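Cellulosomal scaffoldin adaptor protein B (Acetivibrio cellulolyticus, PDB 4U3S) probably helps assemble the cellulosome as a scaffoldin adaptor, its third type II cohesin domain here probably binding a dockerin module of a partner protein. Local coordinates at residues 100-105 and 146-151; 26-31 and 108-113; 13-18 and 121-126. All blocks are in the same frame, centred on the assembly; numbering follows the deposited sequence.

Contact 1. Residues 100-105 and 146-151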
ATOM      1  N   VAL A 100       5.818 -17.253 -13.744  1.00 20.59           N
ATOM      2  CA  VAL A 100       6.983 -17.240 -14.606  1.00 21.28           C
ATOM      3  C   VAL A 100       8.251 -17.341 -13.789  1.00 20.39           C
ATOM      4  O   VAL A 100       9.174 -18.090 -14.130  1.00 21.32           O
ATOM      5  CB  VAL A 100       7.038 -15.952 -15.465  1.00 22.46           C
ATOM      6  CG1 VAL A 100       8.266 -15.964 -16.361  1.00 23.23           C
ATOM      7  CG2 VAL A 100       5.812 -15.864 -16.357  1.00 23.31           C
ATOM      8  N   TYR A 101       8.278 -16.591 -12.698  1.00 19.04           N
ATOM      9  CA  TYR A 101       9.373 -16.660 -11.734  1.00 19.51           C
ATOM     10  C   TYR A 101       9.517 -18.090 -11.207  1.00 19.73           C
ATOM     11  O   TYR A 101      10.620 -18.684 -11.212  1.00 20.57           O
ATOM     12  CB  TYR A 101       9.114 -15.624 -10.632  1.00 18.97           C
ATOM     13  CG  TYR A 101      10.158 -15.496  -9.530  1.00 19.65           C
ATOM     14  CD1 TYR A 101      11.510 -15.831  -9.744  1.00 18.91           C
ATOM     15  CD2 TYR A 101       9.805 -14.965  -8.304  1.00 18.81           C
ATOM     16  CE1 TYR A 101      12.451 -15.650  -8.736  1.00 20.08           C
ATOM     17  CE2 TYR A 101      10.730 -14.806  -7.285  1.00 20.66           C
ATOM     18  CZ  TYR A 101      12.047 -15.150  -7.502  1.00 20.20           C
ATOM     19  OH  TYR A 101      12.953 -15.015  -6.486  1.00 20.88           O
ATOM     20  N   ARG A 102       8.420 -18.696 -10.768  1.00 19.67           N
ATOM     21  CA  ARG A 102       8.513 -20.075 -10.239  1.00 20.12           C
ATOM     22  C   ARG A 102       8.998 -21.081 -11.265  1.00 20.29           C
ATOM     23  O   ARG A 102       9.747 -22.000 -10.931  1.00 20.79           O
ATOM     24  CB  ARG A 102       7.171 -20.545  -9.674  1.00 21.67           C
ATOM     25  CG  ARG A 102       6.786 -19.851  -8.391  1.00 21.75           C
ATOM     26  CD  ARG A 102       5.644 -20.554  -7.677  1.00 24.25           C
ATOM     27  NE  ARG A 102       4.470 -20.776  -8.522  1.00 24.95           N
ATOM     28  CZ  ARG A 102       3.498 -19.890  -8.760  1.00 24.35           C
ATOM     29  NH1 ARG A 102       3.514 -18.679  -8.225  1.00 22.90           N
ATOM     30  NH2 ARG A 102       2.489 -20.228  -9.553  1.00 24.95           N
ATOM     31  N   ALA A 103       8.585 -20.900 -12.517  1.00 20.46           N
ATOM     32  CA  ALA A 103       8.994 -21.801 -13.590  1.00 22.02           C
ATOM     33  C   ALA A 103      10.514 -21.740 -13.856  1.00 21.49           C
ATOM     34  O   ALA A 103      11.074 -22.706 -14.346  1.00 22.48           O
ATOM     35  CB  ALA A 103       8.226 -21.499 -14.862  1.00 22.73           C
ATOM     36  N   SER A 104      11.175 -20.634 -13.512  1.00 20.95           N
ATOM     37  CA  SER A 104      12.648 -20.546 -13.681  1.00 21.00           C
ATOM     38  C   SER A 104      13.429 -21.474 -12.761  1.00 22.02           C
ATOM     39  O   SER A 104      14.599 -21.778 -13.041  1.00 23.26           O
ATOM     40  CB  SER A 104      13.132 -19.123 -13.388  1.00 20.83           C
ATOM     41  OG  SER A 104      13.142 -18.828 -11.995  1.00 20.39           O
ATOM     42  N   GLU A 105      12.816 -21.841 -11.638  1.00 21.17           N
ATOM     43  CA  GLU A 105      13.466 -22.673 -10.601  1.00 23.27           C
ATOM     44  C   GLU A 105      14.773 -22.041 -10.148  1.00 24.92           C
ATOM     45  O   GLU A 105      15.725 -22.740  -9.753  1.00 27.00           O
ATOM     46  CB  GLU A 105      13.686 -24.098 -11.103  1.00 24.12           C
ATOM     47  CG  GLU A 105      12.391 -24.819 -11.426  1.00 24.80           C
ATOM     48  CD  GLU A 105      12.589 -26.290 -11.707  1.00 27.52           C
ATOM     49  OE1 GLU A 105      13.183 -26.975 -10.852  1.00 25.93           O
ATOM     50  OE2 GLU A 105      12.102 -26.761 -12.747  1.00 30.29           O
ATOM     51  N   PHE A 146       7.950 -11.377   1.075  1.00 18.18           N
ATOM     52  CA  PHE A 146       7.000 -12.229   0.364  1.00 18.76           C
ATOM     53  C   PHE A 146       7.724 -13.280  -0.465  1.00 19.21           C
ATOM     54  O   PHE A 146       8.849 -13.064  -0.883  1.00 19.46           O
ATOM     55  CB  PHE A 146       6.125 -11.366  -0.557  1.00 20.80           C
ATOM     56  CG  PHE A 146       5.257 -10.390   0.207  1.00 19.59           C
ATOM     57  CD1 PHE A 146       5.773  -9.182   0.623  1.00 19.16           C
ATOM     58  CD2 PHE A 146       3.967 -10.700   0.541  1.00 22.07           C
ATOM     59  CE1 PHE A 146       4.998  -8.301   1.366  1.00 19.43           C
ATOM     60  CE2 PHE A 146       3.178  -9.801   1.267  1.00 21.01           C
ATOM     61  CZ  PHE A 146       3.698  -8.613   1.678  1.00 20.19           C
ATOM     62  N   ASN A 147       7.061 -14.413  -0.688  1.00 19.79           N
ATOM     63  CA  ASN A 147       7.646 -15.476  -1.479  1.00 20.96           C
ATOM     64  C   ASN A 147       6.962 -15.562  -2.835  1.00 21.45           C
ATOM     65  O   ASN A 147       5.979 -14.837  -3.113  1.00 19.92           O
ATOM     66  CB  ASN A 147       7.599 -16.800  -0.744  1.00 23.30           C
ATOM     67  CG  ASN A 147       6.191 -17.295  -0.500  1.00 24.42           C
ATOM     68  OD1 ASN A 147       5.271 -17.020  -1.267  1.00 22.94           O
ATOM     69  ND2 ASN A 147       6.025 -18.084   0.568  1.00 27.94           N
ATOM     70  N   TRP A 148       7.470 -16.449  -3.682  1.00 20.12           N
ATOM     71  CA  TRP A 148       7.018 -16.484  -5.053  1.00 20.04           C
ATOM     72  C   TRP A 148       5.699 -17.208  -5.273  1.00 21.59           C
ATOM     73  O   TRP A 148       5.238 -17.316  -6.417  1.00 22.30           O
ATOM     74  CB  TRP A 148       8.096 -17.016  -5.974  1.00 20.77           C
ATOM     75  CG  TRP A 148       8.530 -18.469  -5.801  1.00 21.37           C
ATOM     76  CD1 TRP A 148       7.950 -19.455  -5.074  1.00 22.87           C
ATOM     77  CD2 TRP A 148       9.637 -19.062  -6.474  1.00 22.23           C
ATOM     78  NE1 TRP A 148       8.646 -20.648  -5.242  1.00 23.58           N
ATOM     79  CE2 TRP A 148       9.681 -20.421  -6.111  1.00 23.37           C
ATOM     80  CE3 TRP A 148      10.581 -18.570  -7.379  1.00 21.38           C
ATOM     81  CZ2 TRP A 148      10.662 -21.282  -6.589  1.00 24.47           C
ATOM     82  CZ3 TRP A 148      11.555 -19.426  -7.851  1.00 22.50           C
ATOM     83  CH2 TRP A 148      11.593 -20.762  -7.448  1.00 22.85           C
ATOM     84  N   TYR A 149       5.062 -17.651  -4.195  1.00 21.48           N
ATOM     85  CA  TYR A 149       3.676 -18.068  -4.282  1.00 25.12           C
ATOM     86  C   TYR A 149       2.753 -16.894  -4.005  1.00 24.43           C
ATOM     87  O   TYR A 149       1.548 -17.017  -4.120  1.00 25.25           O
ATOM     88  CB  TYR A 149       3.404 -19.183  -3.285  1.00 26.92           C
ATOM     89  CG  TYR A 149       4.004 -20.497  -3.718  1.00 28.51           C
ATOM     90  CD1 TYR A 149       3.462 -21.203  -4.796  1.00 32.67           C
ATOM     91  CD2 TYR A 149       5.082 -21.036  -3.054  1.00 32.48           C
ATOM     92  CE1 TYR A 149       3.978 -22.432  -5.192  1.00 34.09           C
ATOM     93  CE2 TYR A 149       5.616 -22.267  -3.435  1.00 35.53           C
ATOM     94  CZ  TYR A 149       5.064 -22.952  -4.510  1.00 38.18           C
ATOM     95  OH  TYR A 149       5.583 -24.172  -4.898  1.00 45.09           O
ATOM     96  N   GLY A 150       3.336 -15.769  -3.628  1.00 21.41           N
ATOM     97  CA  GLY A 150       2.600 -14.528  -3.413  1.00 22.39           C
ATOM     98  C   GLY A 150       2.244 -14.298  -1.952  1.00 23.31           C
ATOM     99  O   GLY A 150       1.448 -13.388  -1.639  1.00 23.39           O
ATOM    100  N   ASN A 151       2.810 -15.103  -1.059  1.00 22.78           N
ATOM    101  CA  ASN A 151       2.434 -15.050   0.350  1.00 24.87           C
ATOM    102  C   ASN A 151       3.405 -14.281   1.218  1.00 22.67           C
ATOM    103  O   ASN A 151       4.613 -14.311   1.014  1.00 21.94           O
ATOM    104  CB  ASN A 151       2.285 -16.469   0.894  1.00 27.55           C
ATOM    105  CG  ASN A 151       1.103 -17.178   0.293  1.00 32.10           C
ATOM    106  OD1 ASN A 151       0.021 -16.598   0.191  1.00 30.64           O
ATOM    107  ND2 ASN A 151       1.293 -18.437  -0.111  1.00 33.93           N
TER

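Contact 2. Residues 26-31 and 108-113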
ATOM      1  N   ILE A  26      18.930  -8.624   2.171  1.00 19.97           N
ATOM      2  CA  ILE A  26      18.372  -9.863   2.752  1.00 20.37           C
ATOM      3  C   ILE A  26      19.360 -11.019   2.680  1.00 21.76           C
ATOM      4  O   ILE A  26      20.295 -11.051   1.851  1.00 21.26           O
ATOM      5  CB  ILE A  26      17.008 -10.281   2.147  1.00 19.63           C
ATOM      6  CG1 ILE A  26      17.158 -10.685   0.680  1.00 20.09           C
ATOM      7  CG2 ILE A  26      15.998  -9.131   2.254  1.00 19.51           C
ATOM      8  CD1 ILE A  26      15.910 -11.269   0.049  1.00 20.67           C
ATOM      9  N   ASN A  27      19.176 -11.962   3.586  1.00 22.73           N
ATOM     10  CA  ASN A  27      19.994 -13.162   3.615  1.00 24.13           C
ATOM     11  C   ASN A  27      19.082 -14.332   3.811  1.00 23.71           C
ATOM     12  O   ASN A  27      18.302 -14.377   4.768  1.00 23.38           O
ATOM     13  CB  ASN A  27      21.022 -13.128   4.736  1.00 25.69           C
ATOM     14  CG  ASN A  27      22.043 -14.233   4.595  1.00 29.90           C
ATOM     15  OD1 ASN A  27      22.756 -14.279   3.606  1.00 31.92           O
ATOM     16  ND2 ASN A  27      22.069 -15.150   5.531  1.00 32.83           N
ATOM     17  N   LYS A  28      19.185 -15.284   2.890  1.00 24.77           N
ATOM     18  CA  LYS A  28      18.475 -16.569   2.973  1.00 24.98           C
ATOM     19  C   LYS A  28      16.962 -16.473   3.192  1.00 24.52           C
ATOM     20  O   LYS A  28      16.415 -17.184   4.039  1.00 23.75           O
ATOM     21  CB  LYS A  28      19.121 -17.466   4.046  1.00 28.34           C
ATOM     22  CG  LYS A  28      20.540 -17.877   3.691  1.00 33.36           C
ATOM     23  CD  LYS A  28      21.221 -18.575   4.852  1.00 39.96           C
ATOM     24  CE  LYS A  28      22.642 -18.962   4.483  1.00 45.80           C
ATOM     25  NZ  LYS A  28      22.669 -20.173   3.619  1.00 51.76           N
ATOM     26  N   ILE A  29      16.299 -15.644   2.396  1.00 23.20           N
ATOM     27  CA  ILE A  29      14.830 -15.569   2.393  1.00 22.15           C
ATOM     28  C   ILE A  29      14.292 -16.502   1.315  1.00 23.46           C
ATOM     29  O   ILE A  29      14.414 -16.213   0.114  1.00 23.85           O
ATOM     30  CB  ILE A  29      14.331 -14.145   2.220  1.00 22.30           C
ATOM     31  CG1 ILE A  29      15.010 -13.196   3.217  1.00 22.63           C
ATOM     32  CG2 ILE A  29      12.810 -14.078   2.317  1.00 20.98           C
ATOM     33  CD1 ILE A  29      14.792 -13.531   4.685  1.00 23.66           C
ATOM     34  N   THR A  30      13.683 -17.613   1.749  1.00 23.01           N
ATOM     35  CA  THR A  30      13.281 -18.662   0.821  1.00 26.48           C
ATOM     36  C   THR A  30      12.309 -18.158  -0.254  1.00 24.59           C
ATOM     37  O   THR A  30      11.246 -17.656   0.053  1.00 24.29           O
ATOM     38  CB  THR A  30      12.666 -19.854   1.571  1.00 31.48           C
ATOM     39  OG1 THR A  30      13.659 -20.378   2.452  1.00 36.48           O
ATOM     40  CG2 THR A  30      12.205 -20.956   0.603  1.00 33.12           C
ATOM     41  N   ASN A  31      12.674 -18.332  -1.520  1.00 24.28           N
ATOM     42  CA  ASN A  31      11.757 -18.034  -2.630  1.00 22.82           C
ATOM     43  C   ASN A  31      11.235 -16.589  -2.631  1.00 20.46           C
ATOM     44  O   ASN A  31      10.092 -16.329  -2.995  1.00 22.10           O
ATOM     45  CB  ASN A  31      10.628 -19.065  -2.644  1.00 24.77           C
ATOM     46  CG  ASN A  31      11.144 -20.476  -2.914  1.00 24.78           C
ATOM     47  OD1 ASN A  31      12.182 -20.650  -3.559  1.00 27.61           O
ATOM     48  ND2 ASN A  31      10.436 -21.485  -2.408  1.00 26.74           N
ATOM     49  N   GLU A 108      15.560 -16.056  -5.978  1.00 21.78           N
ATOM     50  CA  GLU A 108      16.424 -15.003  -5.453  1.00 23.51           C
ATOM     51  C   GLU A 108      16.269 -14.990  -3.946  1.00 25.80           C
ATOM     52  O   GLU A 108      15.170 -14.803  -3.468  1.00 33.63           O
ATOM     53  CB  GLU A 108      15.995 -13.648  -6.028  1.00 22.51           C
ATOM     54  CG  GLU A 108      16.054 -13.616  -7.535  1.00 23.56           C
ATOM     55  CD  GLU A 108      15.642 -12.251  -8.112  1.00 23.77           C
ATOM     56  OE1 GLU A 108      15.435 -11.303  -7.328  1.00 23.85           O
ATOM     57  OE2 GLU A 108      15.454 -12.136  -9.341  1.00 22.82           O
ATOM     58  N   GLU A 109      17.323 -15.258  -3.188  1.00 23.65           N
ATOM     59  CA  GLU A 109      17.143 -15.387  -1.748  1.00 24.89           C
ATOM     60  C   GLU A 109      18.064 -14.549  -0.890  1.00 24.21           C
ATOM     61  O   GLU A 109      17.791 -14.365   0.305  1.00 21.72           O
ATOM     62  CB  GLU A 109      17.285 -16.868  -1.352  1.00 26.45           C
ATOM     63  CG  GLU A 109      16.276 -17.739  -2.075  1.00 28.82           C
ATOM     64  CD  GLU A 109      16.333 -19.213  -1.707  1.00 33.94           C
ATOM     65  OE1 GLU A 109      17.444 -19.754  -1.454  1.00 34.41           O
ATOM     66  OE2 GLU A 109      15.249 -19.827  -1.700  1.00 29.99           O
ATOM     67  N   THR A 110      19.157 -14.076  -1.464  1.00 22.73           N
ATOM     68  CA  THR A 110      20.168 -13.378  -0.723  1.00 23.66           C
ATOM     69  C   THR A 110      20.705 -12.284  -1.620  1.00 22.64           C
ATOM     70  O   THR A 110      21.059 -12.536  -2.783  1.00 23.60           O
ATOM     71  CB  THR A 110      21.339 -14.331  -0.326  1.00 26.12           C
ATOM     72  OG1 THR A 110      20.868 -15.331   0.579  1.00 26.56           O
ATOM     73  CG2 THR A 110      22.488 -13.555   0.312  1.00 27.61           C
ATOM     74  N   GLY A 111      20.786 -11.075  -1.083  1.00 22.00           N
ATOM     75  CA  GLY A 111      21.350  -9.937  -1.793  1.00 21.77           C
ATOM     76  C   GLY A 111      20.699  -8.626  -1.426  1.00 22.40           C
ATOM     77  O   GLY A 111      19.783  -8.561  -0.607  1.00 19.50           O
ATOM     78  N   THR A 112      21.192  -7.566  -2.044  1.00 21.20           N
ATOM     79  CA  THR A 112      20.637  -6.231  -1.808  1.00 20.55           C
ATOM     80  C   THR A 112      19.327  -6.058  -2.546  1.00 19.46           C
ATOM     81  O   THR A 112      19.141  -6.597  -3.627  1.00 19.85           O
ATOM     82  CB  THR A 112      21.622  -5.150  -2.228  1.00 21.09           C
ATOM     83  OG1 THR A 112      21.815  -5.215  -3.640  1.00 21.92           O
ATOM     84  CG2 THR A 112      22.971  -5.314  -1.531  1.00 22.72           C
ATOM     85  N   VAL A 113      18.413  -5.301  -1.941  1.00 18.26           N
ATOM     86  CA  VAL A 113      17.078  -5.122  -2.517  1.00 18.50           C
ATOM     87  C   VAL A 113      16.695  -3.677  -2.764  1.00 18.75           C
ATOM     88  O   VAL A 113      15.795  -3.388  -3.565  1.00 17.58           O
ATOM     89  CB  VAL A 113      15.980  -5.804  -1.716  1.00 19.02           C
ATOM     90  CG1 VAL A 113      16.250  -7.296  -1.632  1.00 19.46           C
ATOM     91  CG2 VAL A 113      15.758  -5.160  -0.346  1.00 19.52           C
TER

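Contact 3. Residues 13-18 and 121-126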
ATOM      1  N   THR A  13      29.887   7.618   9.275  1.00 38.35           N
ATOM      2  CA  THR A  13      30.174   8.978   9.683  1.00 41.18           C
ATOM      3  C   THR A  13      30.042   9.870   8.445  1.00 42.91           C
ATOM      4  O   THR A  13      30.310   9.429   7.320  1.00 43.81           O
ATOM      5  CB  THR A  13      31.579   9.096  10.313  1.00 46.09           C
ATOM      6  OG1 THR A  13      32.576   8.535   9.440  1.00 49.23           O
ATOM      7  CG2 THR A  13      31.616   8.371  11.655  1.00 46.36           C
ATOM      8  N   ALA A  14      29.582  11.100   8.637  1.00 42.03           N
ATOM      9  CA  ALA A  14      29.371  12.006   7.520  1.00 42.59           C
ATOM     10  C   ALA A  14      29.357  13.462   7.971  1.00 42.35           C
ATOM     11  O   ALA A  14      28.718  13.808   8.958  1.00 40.39           O
ATOM     12  CB  ALA A  14      28.070  11.666   6.805  1.00 42.68           C
ATOM     13  N   GLU A  15      30.084  14.315   7.250  1.00 41.80           N
ATOM     14  CA  GLU A  15      29.916  15.746   7.413  1.00 41.71           C
ATOM     15  C   GLU A  15      28.634  16.230   6.754  1.00 41.09           C
ATOM     16  O   GLU A  15      28.091  15.568   5.857  1.00 40.50           O
ATOM     17  CB  GLU A  15      31.077  16.493   6.789  1.00 44.50           C
ATOM     18  CG  GLU A  15      32.257  16.687   7.703  1.00 45.92           C
ATOM     19  CD  GLU A  15      33.331  17.520   7.029  1.00 48.11           C
ATOM     20  OE1 GLU A  15      33.080  18.069   5.926  1.00 49.96           O
ATOM     21  OE2 GLU A  15      34.438  17.621   7.579  1.00 47.67           O
ATOM     22  N   VAL A  16      28.173  17.392   7.205  1.00 40.63           N
ATOM     23  CA  VAL A  16      27.065  18.109   6.581  1.00 41.45           C
ATOM     24  C   VAL A  16      27.303  18.223   5.068  1.00 41.60           C
ATOM     25  O   VAL A  16      28.351  18.706   4.641  1.00 44.18           O
ATOM     26  CB  VAL A  16      26.911  19.516   7.189  1.00 43.12           C
ATOM     27  CG1 VAL A  16      25.864  20.342   6.448  1.00 43.39           C
ATOM     28  CG2 VAL A  16      26.574  19.419   8.668  1.00 43.98           C
ATOM     29  N   GLY A  17      26.354  17.724   4.271  1.00 37.43           N
ATOM     30  CA  GLY A  17      26.422  17.821   2.820  1.00 37.24           C
ATOM     31  C   GLY A  17      26.883  16.533   2.172  1.00 38.02           C
ATOM     32  O   GLY A  17      26.748  16.360   0.966  1.00 39.00           O
ATOM     33  N   GLN A  18      27.428  15.623   2.976  1.00 36.21           N
ATOM     34  CA  GLN A  18      27.863  14.321   2.482  1.00 37.30           C
ATOM     35  C   GLN A  18      26.707  13.304   2.456  1.00 34.14           C
ATOM     36  O   GLN A  18      25.868  13.315   3.344  1.00 35.11           O
ATOM     37  CB  GLN A  18      28.958  13.814   3.390  1.00 41.63           C
ATOM     38  CG  GLN A  18      29.607  12.534   2.928  1.00 45.55           C
ATOM     39  CD  GLN A  18      30.784  12.170   3.804  1.00 47.57           C
ATOM     40  OE1 GLN A  18      31.265  12.994   4.590  1.00 51.16           O
ATOM     41  NE2 GLN A  18      31.254  10.932   3.679  1.00 45.93           N
ATOM     42  N   LEU A 121      22.404  16.909   7.335  1.00 33.30           N
ATOM     43  CA  LEU A 121      22.050  18.314   7.528  1.00 36.25           C
ATOM     44  C   LEU A 121      22.757  18.839   8.751  1.00 38.14           C
ATOM     45  O   LEU A 121      23.135  20.000   8.790  1.00 39.55           O
ATOM     46  CB  LEU A 121      20.544  18.469   7.742  1.00 35.40           C
ATOM     47  CG  LEU A 121      19.674  17.867   6.637  1.00 34.04           C
ATOM     48  CD1 LEU A 121      18.202  17.976   7.008  1.00 34.85           C
ATOM     49  CD2 LEU A 121      19.958  18.551   5.304  1.00 33.13           C
ATOM     50  N   GLN A 122      22.885  17.981   9.764  1.00 37.28           N
ATOM     51  CA  GLN A 122      23.641  18.288  10.969  1.00 41.21           C
ATOM     52  C   GLN A 122      24.578  17.136  11.252  1.00 41.81           C
ATOM     53  O   GLN A 122      24.373  16.015  10.787  1.00 38.53           O
ATOM     54  CB  GLN A 122      22.736  18.435  12.184  1.00 41.52           C
ATOM     55  CG  GLN A 122      21.570  19.401  12.076  1.00 41.57           C
ATOM     56  CD  GLN A 122      20.756  19.393  13.368  1.00 44.59           C
ATOM     57  OE1 GLN A 122      21.266  19.741  14.438  1.00 49.00           O
ATOM     58  NE2 GLN A 122      19.508  18.971  13.285  1.00 44.67           N
ATOM     59  N   LYS A 123      25.576  17.419  12.073  1.00 45.42           N
ATOM     60  CA  LYS A 123      26.637  16.482  12.379  1.00 50.74           C
ATOM     61  C   LYS A 123      26.292  15.470  13.495  1.00 48.67           C
ATOM     62  O   LYS A 123      26.973  14.458  13.632  1.00 54.59           O
ATOM     63  CB  LYS A 123      27.876  17.304  12.768  1.00 55.10           C
ATOM     64  CG  LYS A 123      29.128  16.518  13.081  1.00 65.53           C
ATOM     65  CD  LYS A 123      29.540  15.625  11.929  1.00 69.68           C
ATOM     66  CE  LYS A 123      30.885  14.992  12.222  1.00 73.12           C
ATOM     67  NZ  LYS A 123      31.296  14.114  11.105  1.00 73.20           N
ATOM     68  N   LYS A 124      25.240  15.721  14.270  1.00 44.82           N
ATOM     69  CA  LYS A 124      24.996  14.959  15.502  1.00 44.41           C
ATOM     70  C   LYS A 124      24.551  13.496  15.345  1.00 41.07           C
ATOM     71  O   LYS A 124      24.123  13.065  14.276  1.00 37.59           O
ATOM     72  CB  LYS A 124      24.021  15.717  16.406  1.00 47.32           C
ATOM     73  CG  LYS A 124      22.599  15.840  15.886  1.00 49.73           C
ATOM     74  CD  LYS A 124      21.716  16.516  16.917  1.00 53.10           C
ATOM     75  CE  LYS A 124      20.251  16.261  16.626  1.00 57.33           C
ATOM     76  NZ  LYS A 124      19.376  17.048  17.532  1.00 61.57           N
ATOM     77  N   ALA A 125      24.669  12.736  16.427  1.00 37.64           N
ATOM     78  CA  ALA A 125      24.410  11.306  16.389  1.00 35.18           C
ATOM     79  C   ALA A 125      22.945  11.050  16.100  1.00 32.18           C
ATOM     80  O   ALA A 125      22.063  11.688  16.657  1.00 32.99           O
ATOM     81  CB  ALA A 125      24.803  10.641  17.705  1.00 35.16           C
ATOM     82  N   THR A 126      22.686  10.086  15.241  1.00 32.08           N
ATOM     83  CA  THR A 126      21.318   9.854  14.802  1.00 30.04           C
ATOM     84  C   THR A 126      21.197   8.432  14.306  1.00 30.22           C
ATOM     85  O   THR A 126      22.209   7.778  14.043  1.00 31.38           O
ATOM     86  CB  THR A 126      20.949  10.858  13.692  1.00 31.14           C
ATOM     87  OG1 THR A 126      19.541  10.865  13.503  1.00 29.31           O
ATOM     88  CG2 THR A 126      21.654  10.524  12.390  1.00 30.46           C
TER

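Contact 1. Residues 100-105 and 146-151
Arg-102 NH1 donates a hydrogen bond of 2.8 Å to Trp-148 O. The acceptor lies at the edge of the guanidinium, almost in its plane, and the donor lies in the carbonyl plane. The arginine chain bends at chi3 (-53°) to reach it, and on the way its methylenes cover two rings. CG sits over the face of the Trp-148 indole, 3.4 Å from the centroid of the five-membered ring and nearly on its normal. CD rides over the Tyr-149 face, 3.9 Å from the ring centroid, with the guanidinium nearly parallel to that ring. Trp-148 in turn points the edge of its six-membered ring into the face of Tyr-101, a T-shaped pair with centroids 4.9 Å apart and CE3 over the centre of the tyrosine ring. Tyr-101 OH is itself hydrogen-bonded to Phe-32 O, which helps hold that ring in place. The partners are the helix 98-104, a feature of type II cohesins, and the type I turn Asn-147 to Gly-150 at the end of strand 143-147. Only one polar bond spans the two segments, so helix and turn are joined mainly by aromatic and CH-pi packing, the arginine supplying both methylenes and charge.

Contact 2. Residues 26-31 and 108-113
Glu-109 CG is set opposite the carbonyl carbon (chi1 -58°), and the chain then runs extended, laying the carboxylate alongside Thr-30 and Asn-31. The same choice at Thr-110 (chi1 -65°) puts OG1 beside its own backbone N and facing Lys-28. Each polar end thereby receives a backbone N-H of the other segment. Lys-28 N donates to Thr-110 OG1 at 2.9 Å in a nearly straight bond. Asn-31 N reaches Glu-109 OE2 at 3.0 Å, on the anti side of the carboxylate and close to its plane. Between these two, Ile-29 N bonds to Glu-109 O at 2.9 Å, while Glu-109 CA brings a C-H toward Ile-29 O. Two side chains and one carbonyl thus take up amides of 28-31, where the chain has left strand 19-27.

Regular pairing begins at Ile-26 and Gly-111, an antiparallel hydrogen-bonded pair: Ile-26 N to Gly-111 O is 2.9 Å and Gly-111 N to Ile-26 O is 3.0 Å. The Ile-26 side chain lies on the buried side, its CG1 4.2 Å from Val-113 CG1, and Phe-32 of strand 32-40 touches both residues. On the outer side Thr-110 CG2 lies beside Asn-27 OD1 at 3.4 Å, and Asn-27 ND2 is bonded to Glu-2 O. The carboxylate of Glu-108 turns elsewhere, to Tyr-95 OH and Leu-69 N. Two side-chain acceptors and one backbone carbonyl carry the pairing on past the strand ends, at the end of the antiparallel pair of strands 19-27 and 111-120 in the cohesin jelly-roll beta-sandwich, with the isoleucine and valine packed inward toward the second sheet.

Contact 3. Residues 13-18 and 121-126
Ala-14 leads the loop 13-18 into contact, its carbonyl O facing the ammonium of Lys-123, just before a type II beta turn from Glu-15 to Gln-18. This turn ends the loop that joins antiparallel strands 4-9 and 19-27 of the cohesin beta-sandwich, and it lies against the loop that leaves strand 111-120. The bond from Lys-123 NZ to Ala-14 O is weak at 3.4 Å, and Asn-166 ND2 is a further donor to that oxygen. A bend at chi2 (57°) brings the Lys-123 chain alongside Ala-14 O, with CD 3.6 Å from it. Its ammonium also makes a weak bond to Asn-166 OD1.

CB of Glu-15 points away from 121-126. Its OE2 stays 5.9 Å from Lys-123 NZ, so the opposite charges probably attract at a distance without pairing directly. Val-16, at the turn corner, straddles a carbonyl: CG2 is 3.5 Å and CG1 3.6 Å from Leu-121 O, while CG2 also meets Gln-122 CA. These are apolar contacts on a polar atom, at the surface. Gly-17 takes the left-handed corner of the turn and, with Gln-18, bonds through its backbone to Ala-120, where the strand pair ends. Gln-18 N closes the turn on Glu-15 O at 3.0 Å. Its side chain folds back as well, OE1 accepting from Glu-15 N at 3.2 Å with the donor above the amide carbonyl plane.

Contacts 2 and 3 mark the two ends of one antiparallel strand pair, 19-27 with 111-120, with their centres about 31 Å apart. Contact 1 lies at the contact 2 end, centre to centre about 13 Å, and about 41 Å from contact 3. Contacts 1 and 2 touch directly: Tyr-101 OH lies 2.9 Å from Glu-108 N, a probable hydrogen bond, and Trp-148 NE1 packs at 3.4 Å on Asn-31 CG. The helix 98-104 is thereby tied to the loop that leads into strand 111-120. The other protein chain of the assembly, probably the dockerin partner, reaches Phe-146 and Asn-151 of segment 146-151 but touches neither contact 2 nor contact 3.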